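Long-range contacts in AHL synthase (Burkholderia glumae, PDB 3P2F), which probably makes N-acyl-homoserine lactone quorum-sensing signals from S-adenosyl-L-methionine and a fatty acyl chain carried on acyl carrier protein: residues C67-P72 with L100-A105; A136-G141 with W176-A181; V142-M147 with R170-C175. The protein carries 3 engineered substitutions. All coordinates share one frame; numbering follows the deposited sequence.

Interaction 1. Residues C67-P72 with L100-A105; sequences CARLLP and LSRFAA
The methyl group of A68 is a small bump that sits in a hollow between the side chains of F103 and L100, with CB 3.7 Å from F103 CD1 at the edge of the phenyl ring and 4.2 Å from L100 CD2. L100 also meets L70 across the strands, its CD2 4.1 Å from L70 CD1. Beneath this packing, the antiparallel strands are joined by paired backbone hydrogen bonds, C67 with A104 and R69 with S101, but the register slips by one residue between them. The slip is a beta bulge in strand 97-105, with the chain turning a corner at R102. A bulge in this strand is a familiar feature of the acetyltransferase-like fold to which autoinducer synthases belong. Here it brings S101 and R102 to bear on the same arginine. R69 bends at chi3 (74°) and turns its guanidinium edge to S101, so that NE donates to S101 OG in the guanidinium plane over 3.0 Å, at 166°; NH2 adds a weak second bond to the same oxygen. R102 runs alongside, its CD 4.0 Å above one face of the R69 guanidinium. The two arginines share an acidic surround: R69 forms salt bridges with D45 and D48, R102 with E43, which would offset the closeness of their charges.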
loop_
_atom_site.group_PDB
_atom_site.type_symbol
_atom_site.label_atom_id
_atom_site.label_comp_id
_atom_site.label_asym_id
_atom_site.label_seq_id
_atom_site.Cartn_x
_atom_site.Cartn_y
_atom_site.Cartn_z
ATOM N N CYS A 67 -7.389 -3.686 -2.644
ATOM C CA CYS A 67 -6.122 -3.945 -3.312
ATOM C C CYS A 67 -4.999 -3.128 -2.696
ATOM O O CYS A 67 -5.237 -2.139 -2.000
ATOM C CB CYS A 67 -6.214 -3.645 -4.814
ATOM S SG CYS A 67 -6.281 -1.886 -5.279
ATOM N N ALA A 68 -3.773 -3.569 -2.947
ATOM C CA ALA A 68 -2.587 -2.896 -2.449
ATOM C C ALA A 68 -1.397 -3.345 -3.271
ATOM O O ALA A 68 -1.355 -4.470 -3.765
ATOM C CB ALA A 68 -2.359 -3.214 -0.985
ATOM N N ARG A 69 -0.436 -2.448 -3.419
ATOM C CA ARG A 69 0.759 -2.733 -4.190
ATOM C C ARG A 69 1.992 -2.424 -3.353
ATOM O O ARG A 69 2.147 -1.306 -2.853
ATOM C CB ARG A 69 0.765 -1.886 -5.473
ATOM C CG ARG A 69 2.016 -2.037 -6.311
ATOM C CD ARG A 69 1.870 -1.361 -7.667
ATOM N NE ARG A 69 1.934 0.095 -7.586
ATOM C CZ ARG A 69 1.802 0.902 -8.635
ATOM N NH1 ARG A 69 1.595 0.390 -9.844
ATOM N NH2 ARG A 69 1.895 2.219 -8.482
ATOM N N LEU A 70 2.853 -3.427 -3.191
ATOM C CA LEU A 70 4.088 -3.274 -2.430
ATOM C C LEU A 70 5.290 -3.332 -3.367
ATOM O O LEU A 70 5.328 -4.144 -4.293
ATOM C CB LEU A 70 4.217 -4.375 -1.374
ATOM C CG LEU A 70 3.447 -4.239 -0.057
ATOM C CD1 LEU A 70 3.688 -2.857 0.509
ATOM C CD2 LEU A 70 1.972 -4.466 -0.272
ATOM N N LEU A 71 6.272 -2.469 -3.114
ATOM C CA LEU A 71 7.486 -2.401 -3.921
ATOM C C LEU A 71 8.705 -2.143 -3.051
ATOM O O LEU A 71 8.631 -1.381 -2.093
ATOM C CB LEU A 71 7.392 -1.265 -4.942
ATOM C CG LEU A 71 6.444 -1.388 -6.132
ATOM C CD1 LEU A 71 6.426 -0.062 -6.884
ATOM C CD2 LEU A 71 6.895 -2.523 -7.047
ATOM N N PRO A 72 9.851 -2.769 -3.383
ATOM C CA PRO A 72 11.069 -2.553 -2.596
ATOM C C PRO A 72 11.640 -1.202 -3.010
ATOM O O PRO A 72 11.674 -0.881 -4.200
ATOM C CB PRO A 72 11.959 -3.715 -3.017
ATOM C CG PRO A 72 11.589 -3.888 -4.463
ATOM C CD PRO A 72 10.079 -3.761 -4.449
ATOM N N LEU A 100 4.274 1.521 -0.185
ATOM C CA LEU A 100 2.895 1.067 -0.245
ATOM C C LEU A 100 2.193 2.037 -1.180
ATOM O O LEU A 100 2.259 3.245 -0.972
ATOM C CB LEU A 100 2.263 1.137 1.148
ATOM C CG LEU A 100 0.957 0.412 1.487
ATOM C CD1 LEU A 100 -0.055 1.429 1.994
ATOM C CD2 LEU A 100 0.421 -0.343 0.286
ATOM N N SER A 101 1.558 1.524 -2.229
ATOM C CA SER A 101 0.833 2.400 -3.148
ATOM C C SER A 101 -0.412 1.683 -3.663
ATOM O O SER A 101 -0.617 0.506 -3.362
ATOM C CB SER A 101 1.729 2.825 -4.316
ATOM O OG SER A 101 2.132 1.720 -5.099
ATOM N N ARG A 102 -1.247 2.387 -4.421
ATOM C CA ARG A 102 -2.456 1.777 -4.973
ATOM C C ARG A 102 -3.210 1.038 -3.881
ATOM O O ARG A 102 -3.662 -0.090 -4.080
ATOM C CB ARG A 102 -2.075 0.791 -6.073
ATOM C CG ARG A 102 -2.407 1.241 -7.468
ATOM C CD ARG A 102 -2.057 2.685 -7.670
ATOM N NE ARG A 102 -2.203 3.093 -9.058
ATOM C CZ ARG A 102 -1.639 4.185 -9.556
ATOM N NH1 ARG A 102 -0.908 4.961 -8.768
ATOM N NH2 ARG A 102 -1.782 4.486 -10.838
ATOM N N PHE A 103 -3.339 1.678 -2.726
ATOM C CA PHE A 103 -4.015 1.071 -1.592
ATOM C C PHE A 103 -5.478 1.508 -1.550
ATOM O O PHE A 103 -5.773 2.703 -1.545
ATOM C CB PHE A 103 -3.309 1.483 -0.303
ATOM C CG PHE A 103 -3.859 0.825 0.926
ATOM C CD1 PHE A 103 -3.533 -0.491 1.228
ATOM C CD2 PHE A 103 -4.704 1.527 1.785
ATOM C CE1 PHE A 103 -4.038 -1.110 2.378
ATOM C CE2 PHE A 103 -5.215 0.922 2.935
ATOM C CZ PHE A 103 -4.879 -0.403 3.232
ATOM N N ALA A 104 -6.386 0.535 -1.512
ATOM C CA ALA A 104 -7.816 0.827 -1.481
ATOM C C ALA A 104 -8.668 -0.319 -0.932
ATOM O O ALA A 104 -8.274 -1.484 -0.978
ATOM C CB ALA A 104 -8.298 1.195 -2.884
ATOM N N ALA A 105 -9.840 0.031 -0.410
ATOM C CA ALA A 105 -10.781 -0.947 0.125
ATOM C C ALA A 105 -12.186 -0.407 -0.114
ATOM O O ALA A 105 -12.477 0.745 0.205
ATOM C CB ALA A 105 -10.542 -1.163 1.616
#

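Interaction 2. Residues A136-G141 with W176-A181; sequences ARQLIG and WIDIDA
The antiparallel ladder between strands 138-144 and 170-178 pairs Q138 with D178, L139 with I177 and I140 with W176, and its centrepiece is an indole held between Q138 and I140, two residues apart on the opposing strand. On one face of W176 lies the carboxamide of Q138, almost parallel to the ring (planes 5° apart), with NE2 3.8 Å above the indole plane and displaced toward the rim. Over the opposite face comes the end of I140, whose CD1 is 3.9 Å from the centroid of the five-membered ring in a CH-pi contact. At the edge, W176 CD1 approaches L139 O to 3.1 Å. A chi1 of -106°, away from the staggered values, leans the indole across toward strand 138-144, while its NE1 is buried without a polar partner. The ring of H159, from strand 158-160, also meets the indole. Q138 NE2 also points to the carboxylate of D178, although the position of OD1 is uncertain and the closeness of that bond correspondingly doubtful.

In the fold, strand 138-144 lies between strand 97-105, parallel to it, and strand 170-178, and the reverse side of this ladder faces helix 120-132. There L139 CB meets I177 CB at 4.0 Å, and V128 and A131 of the helix cover L139. Beyond the strand, I179 points back toward R137: its backbone N donates to R137 O over 2.8 Å, and its CD1 reaches to 4.1 Å from A136 CB. The I179-R137 hydrogen bond carries the pairing one step past D178. I179 is the centre of an inverse gamma turn, and D180 follows at the N-cap of helix 181-186, its OD1 accepting from the backbone N of T183.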
loop_
_atom_site.group_PDB
_atom_site.type_symbol
_atom_site.label_atom_id
_atom_site.label_comp_id
_atom_site.label_asym_id
_atom_site.label_seq_id
_atom_site.Cartn_x
_atom_site.Cartn_y
_atom_site.Cartn_z
ATOM N N ALA A 136 11.305 -5.716 5.450
ATOM C CA ALA A 136 10.881 -4.338 5.647
ATOM C C ALA A 136 10.656 -4.030 7.123
ATOM O O ALA A 136 10.092 -4.839 7.856
ATOM C CB ALA A 136 9.596 -4.069 4.852
ATOM N N ARG A 137 11.115 -2.863 7.555
ATOM C CA ARG A 137 10.934 -2.437 8.936
ATOM C C ARG A 137 10.004 -1.231 8.927
ATOM O O ARG A 137 9.454 -0.837 9.951
ATOM C CB ARG A 137 12.282 -2.088 9.578
ATOM C CG ARG A 137 13.188 -1.171 8.765
ATOM C CD ARG A 137 12.756 0.297 8.800
ATOM N NE ARG A 137 13.663 1.184 8.062
ATOM C CZ ARG A 137 14.936 1.400 8.387
ATOM N NH1 ARG A 137 15.467 0.791 9.443
ATOM N NH2 ARG A 137 15.684 2.226 7.658
ATOM N N GLN A 138 9.820 -0.667 7.740
ATOM C CA GLN A 138 8.954 0.489 7.559
ATOM C C GLN A 138 8.294 0.473 6.190
ATOM O O GLN A 138 8.785 -0.157 5.255
ATOM C CB GLN A 138 9.754 1.794 7.665
ATOM C CG GLN A 138 10.215 2.192 9.051
ATOM C CD GLN A 138 10.997 3.492 9.025
ATOM O OE1 GLN A 138 12.083 3.563 8.452
ATOM N NE2 GLN A 138 10.439 4.533 9.627
ATOM N N LEU A 139 7.173 1.176 6.091
ATOM C CA LEU A 139 6.466 1.331 4.835
ATOM C C LEU A 139 6.398 2.834 4.594
ATOM O O LEU A 139 6.288 3.619 5.537
ATOM C CB LEU A 139 5.044 0.765 4.910
ATOM C CG LEU A 139 4.901 -0.751 5.068
ATOM C CD1 LEU A 139 3.432 -1.109 4.988
ATOM C CD2 LEU A 139 5.698 -1.477 3.978
ATOM N N ILE A 140 6.497 3.233 3.332
ATOM C CA ILE A 140 6.408 4.635 2.981
ATOM C C ILE A 140 5.579 4.707 1.714
ATOM O O ILE A 140 5.615 3.795 0.890
ATOM C CB ILE A 140 7.804 5.258 2.732
ATOM C CG1 ILE A 140 7.679 6.783 2.671
ATOM C CG2 ILE A 140 8.410 4.726 1.427
ATOM C CD1 ILE A 140 9.009 7.508 2.732
ATOM N N GLY A 141 4.810 5.778 1.573
ATOM C CA GLY A 141 4.000 5.933 0.383
ATOM C C GLY A 141 3.160 7.189 0.424
ATOM O O GLY A 141 2.883 7.727 1.505
ATOM N N TRP A 176 4.750 7.540 6.535
ATOM C CA TRP A 176 5.516 6.392 6.989
ATOM C C TRP A 176 4.636 5.563 7.900
ATOM O O TRP A 176 3.689 6.071 8.496
ATOM C CB TRP A 176 6.734 6.828 7.804
ATOM C CG TRP A 176 8.036 6.698 7.096
ATOM C CD1 TRP A 176 8.525 5.590 6.451
ATOM C CD2 TRP A 176 9.046 7.695 6.999
ATOM N NE1 TRP A 176 9.781 5.841 5.961
ATOM C CE2 TRP A 176 10.127 7.128 6.283
ATOM C CE3 TRP A 176 9.147 9.013 7.449
ATOM C CZ2 TRP A 176 11.293 7.834 6.008
ATOM C CZ3 TRP A 176 10.302 9.715 7.177
ATOM C CH2 TRP A 176 11.364 9.124 6.462
ATOM N N ILE A 177 4.968 4.286 7.991
ATOM C CA ILE A 177 4.299 3.357 8.877
ATOM C C ILE A 177 5.440 2.510 9.425
ATOM O O ILE A 177 6.125 1.822 8.662
ATOM C CB ILE A 177 3.317 2.426 8.146
ATOM C CG1 ILE A 177 2.072 3.196 7.711
ATOM C CG2 ILE A 177 2.908 1.279 9.075
ATOM C CD1 ILE A 177 1.106 2.346 6.900
ATOM N N ASP A 178 5.677 2.587 10.732
ATOM C CA ASP A 178 6.738 1.783 11.327
ATOM C C ASP A 178 6.188 0.401 11.626
ATOM O O ASP A 178 5.088 0.259 12.157
ATOM C CB ASP A 178 7.256 2.407 12.626
ATOM C CG ASP A 178 8.125 3.632 12.385
ATOM O OD1 ASP A 178 8.319 4.006 11.203
ATOM O OD2 ASP A 178 8.616 4.219 13.377
ATOM N N ILE A 179 6.946 -0.624 11.270
ATOM C CA ILE A 179 6.510 -1.979 11.551
ATOM C C ILE A 179 7.106 -2.366 12.904
ATOM O O ILE A 179 8.062 -3.132 12.997
ATOM C CB ILE A 179 6.965 -2.946 10.443
ATOM C CG1 ILE A 179 6.392 -2.475 9.099
ATOM C CG2 ILE A 179 6.494 -4.362 10.760
ATOM C CD1 ILE A 179 6.913 -3.241 7.897
ATOM N N ASP A 180 6.522 -1.799 13.955
ATOM C CA ASP A 180 6.965 -2.043 15.318
ATOM C C ASP A 180 5.890 -2.753 16.140
ATOM O O ASP A 180 4.891 -3.232 15.600
ATOM C CB ASP A 180 7.338 -0.714 15.989
ATOM C CG ASP A 180 6.210 0.322 15.925
ATOM O OD1 ASP A 180 5.050 -0.041 15.604
ATOM O OD2 ASP A 180 6.489 1.506 16.207
ATOM N N ALA A 181 6.095 -2.803 17.453
ATOM C CA ALA A 181 5.156 -3.463 18.345
ATOM C C ALA A 181 3.759 -2.863 18.249
ATOM O O ALA A 181 2.764 -3.589 18.230
ATOM C CB ALA A 181 5.661 -3.386 19.777
#

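Interaction 3. Residues V142-M147 with R170-C175; sequences VTFCSM and RMVVAC. Engineered in segment 142-147: M147 (natural residue Ile).
V142 opens the contact by laying CG1 against V172 CG2 (3.9 Å), the branch being carried there by a chi1 of 176° that sets it anti to the backbone N. T143 comes next and is bonded in both directions to V173: N to V173 O and V173 N to T143 O, each 2.8 Å. Its hydroxyl binds G141 O within its own strand, while OG1 also lies 3.5 Å from C175 CB. At F144 the side chains of the facing pair diverge, yet ring atom CD1 comes within 3.6 Å of V172 CG1; the two methyls of V172 are thus shared out, one to V142 and one to F144. Here strand 138-144 gives way directly to helix 145-154, a beta-to-alpha transition in which F144 takes the N-cap position. Strand 170-178 supplies an acceptor to the new helix: C145 N donates to M171 O over 3.1 Å, nearly straight at 176°. The same carbonyl oxygen receives a bond from a water that in turn accepts from S146 N, so two amides of the first helical turn are served, one directly and one through water. C145 SG rests 4.0 Å from V173 CG1.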
loop_
_atom_site.group_PDB
_atom_site.type_symbol
_atom_site.label_atom_id
_atom_site.label_comp_id
_atom_site.label_asym_id
_atom_site.label_seq_id
_atom_site.Cartn_x
_atom_site.Cartn_y
_atom_site.Cartn_z
ATOM N N VAL A 142 2.779 7.674 -0.756
ATOM C CA VAL A 142 1.938 8.858 -0.851
ATOM C C VAL A 142 0.588 8.391 -0.350
ATOM O O VAL A 142 0.043 7.405 -0.842
ATOM C CB VAL A 142 1.799 9.349 -2.304
ATOM C CG1 VAL A 142 0.830 10.522 -2.367
ATOM C CG2 VAL A 142 3.165 9.753 -2.844
ATOM N N THR A 143 0.052 9.099 0.633
ATOM C CA THR A 143 -1.211 8.714 1.222
ATOM C C THR A 143 -2.221 9.843 1.271
ATOM O O THR A 143 -1.878 10.995 1.535
ATOM C CB THR A 143 -0.992 8.212 2.659
ATOM O OG1 THR A 143 0.026 7.203 2.656
ATOM C CG2 THR A 143 -2.283 7.642 3.237
ATOM N N PHE A 144 -3.474 9.508 0.999
ATOM C CA PHE A 144 -4.533 10.494 1.068
ATOM C C PHE A 144 -4.632 10.793 2.555
ATOM O O PHE A 144 -4.511 9.881 3.377
ATOM C CB PHE A 144 -5.843 9.896 0.546
ATOM C CG PHE A 144 -5.868 9.694 -0.952
ATOM C CD1 PHE A 144 -4.723 9.901 -1.723
ATOM C CD2 PHE A 144 -7.044 9.317 -1.594
ATOM C CE1 PHE A 144 -4.750 9.740 -3.112
ATOM C CE2 PHE A 144 -7.080 9.152 -2.982
ATOM C CZ PHE A 144 -5.929 9.366 -3.740
ATOM N N CYS A 145 -4.817 12.061 2.908
ATOM C CA CYS A 145 -4.923 12.420 4.311
ATOM C C CYS A 145 -6.148 11.764 4.933
ATOM O O CYS A 145 -6.202 11.562 6.143
ATOM C CB CYS A 145 -4.966 13.946 4.477
ATOM S SG CYS A 145 -3.319 14.749 4.335
ATOM N N SER A 146 -7.131 11.418 4.104
ATOM C CA SER A 146 -8.328 10.756 4.612
ATOM C C SER A 146 -7.946 9.332 5.008
ATOM O O SER A 146 -8.471 8.779 5.983
ATOM C CB SER A 146 -9.430 10.731 3.546
ATOM O OG SER A 146 -8.984 10.091 2.363
ATOM N N MET A 147 -7.021 8.739 4.257
ATOM C CA MET A 147 -6.569 7.383 4.558
ATOM C C MET A 147 -5.607 7.452 5.749
ATOM O O MET A 147 -5.556 6.537 6.574
ATOM C CB MET A 147 -5.867 6.773 3.346
ATOM C CG MET A 147 -5.428 5.321 3.533
ATOM S SD MET A 147 -6.807 4.186 3.903
ATOM C CE MET A 147 -7.701 4.302 2.373
ATOM N N ARG A 170 -6.994 17.019 -4.271
ATOM C CA ARG A 170 -6.895 15.991 -3.237
ATOM C C ARG A 170 -5.676 16.114 -2.325
ATOM O O ARG A 170 -4.538 15.939 -2.750
ATOM C CB ARG A 170 -6.928 14.603 -3.883
ATOM C CG ARG A 170 -8.341 14.118 -4.167
ATOM C CD ARG A 170 -8.378 13.011 -5.211
ATOM N NE ARG A 170 -8.055 13.511 -6.547
ATOM C CZ ARG A 170 -8.740 14.462 -7.181
ATOM N NH1 ARG A 170 -9.794 15.024 -6.600
ATOM N NH2 ARG A 170 -8.375 14.847 -8.400
ATOM N N MET A 171 -5.940 16.412 -1.059
ATOM C CA MET A 171 -4.902 16.565 -0.051
ATOM C C MET A 171 -4.227 15.233 0.270
ATOM O O MET A 171 -4.882 14.279 0.704
ATOM C CB MET A 171 -5.507 17.162 1.223
ATOM C CG MET A 171 -6.859 16.572 1.612
ATOM S SD MET A 171 -8.256 17.139 0.575
ATOM C CE MET A 171 -8.662 15.653 -0.389
ATOM N N VAL A 172 -2.917 15.170 0.049
ATOM C CA VAL A 172 -2.160 13.955 0.312
ATOM C C VAL A 172 -0.887 14.281 1.081
ATOM O O VAL A 172 -0.552 15.445 1.273
ATOM C CB VAL A 172 -1.770 13.229 -1.005
ATOM C CG1 VAL A 172 -2.999 13.018 -1.865
ATOM C CG2 VAL A 172 -0.719 14.034 -1.763
ATOM N N VAL A 173 -0.181 13.250 1.524
ATOM C CA VAL A 173 1.061 13.454 2.263
ATOM C C VAL A 173 1.937 12.213 2.197
ATOM O O VAL A 173 1.434 11.083 2.126
ATOM C CB VAL A 173 0.782 13.801 3.756
ATOM C CG1 VAL A 173 0.107 12.634 4.460
ATOM C CG2 VAL A 173 2.079 14.155 4.460
ATOM N N ALA A 174 3.250 12.418 2.168
ATOM C CA ALA A 174 4.163 11.290 2.157
ATOM C C ALA A 174 4.021 10.763 3.579
ATOM O O ALA A 174 4.182 11.509 4.550
ATOM C CB ALA A 174 5.587 11.752 1.888
ATOM N N CYS A 175 3.702 9.483 3.706
ATOM C CA CYS A 175 3.494 8.909 5.017
ATOM C C CYS A 175 4.302 7.652 5.291
ATOM O O CYS A 175 4.530 6.821 4.412
ATOM C CB CYS A 175 2.000 8.631 5.200
ATOM S SG CYS A 175 1.534 7.829 6.749
HETATM O O HOH W 1 -7.138 13.277 1.696
#

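From the N terminus, interaction 1 is the first to close a loop, bringing strand 97-105 back against strand 64-72 after the excursion through helix 78-82. Helix 120-132 then carries the chain across to strand 138-144, where interaction 2 opens. Interaction 3 is nested inside that loop: the rest of helix 145-154 and the short strands 158-160 and 165-167 lie between its segments, and strand 170-178 passes through 170-175 before reaching 176-181. A probable hydrogen bond from L100 N to I140 O ties interactions 1 and 2; another, C175 N to G141 O, continues the ladder between interactions 2 and 3. F103 also packs on the engineered M147.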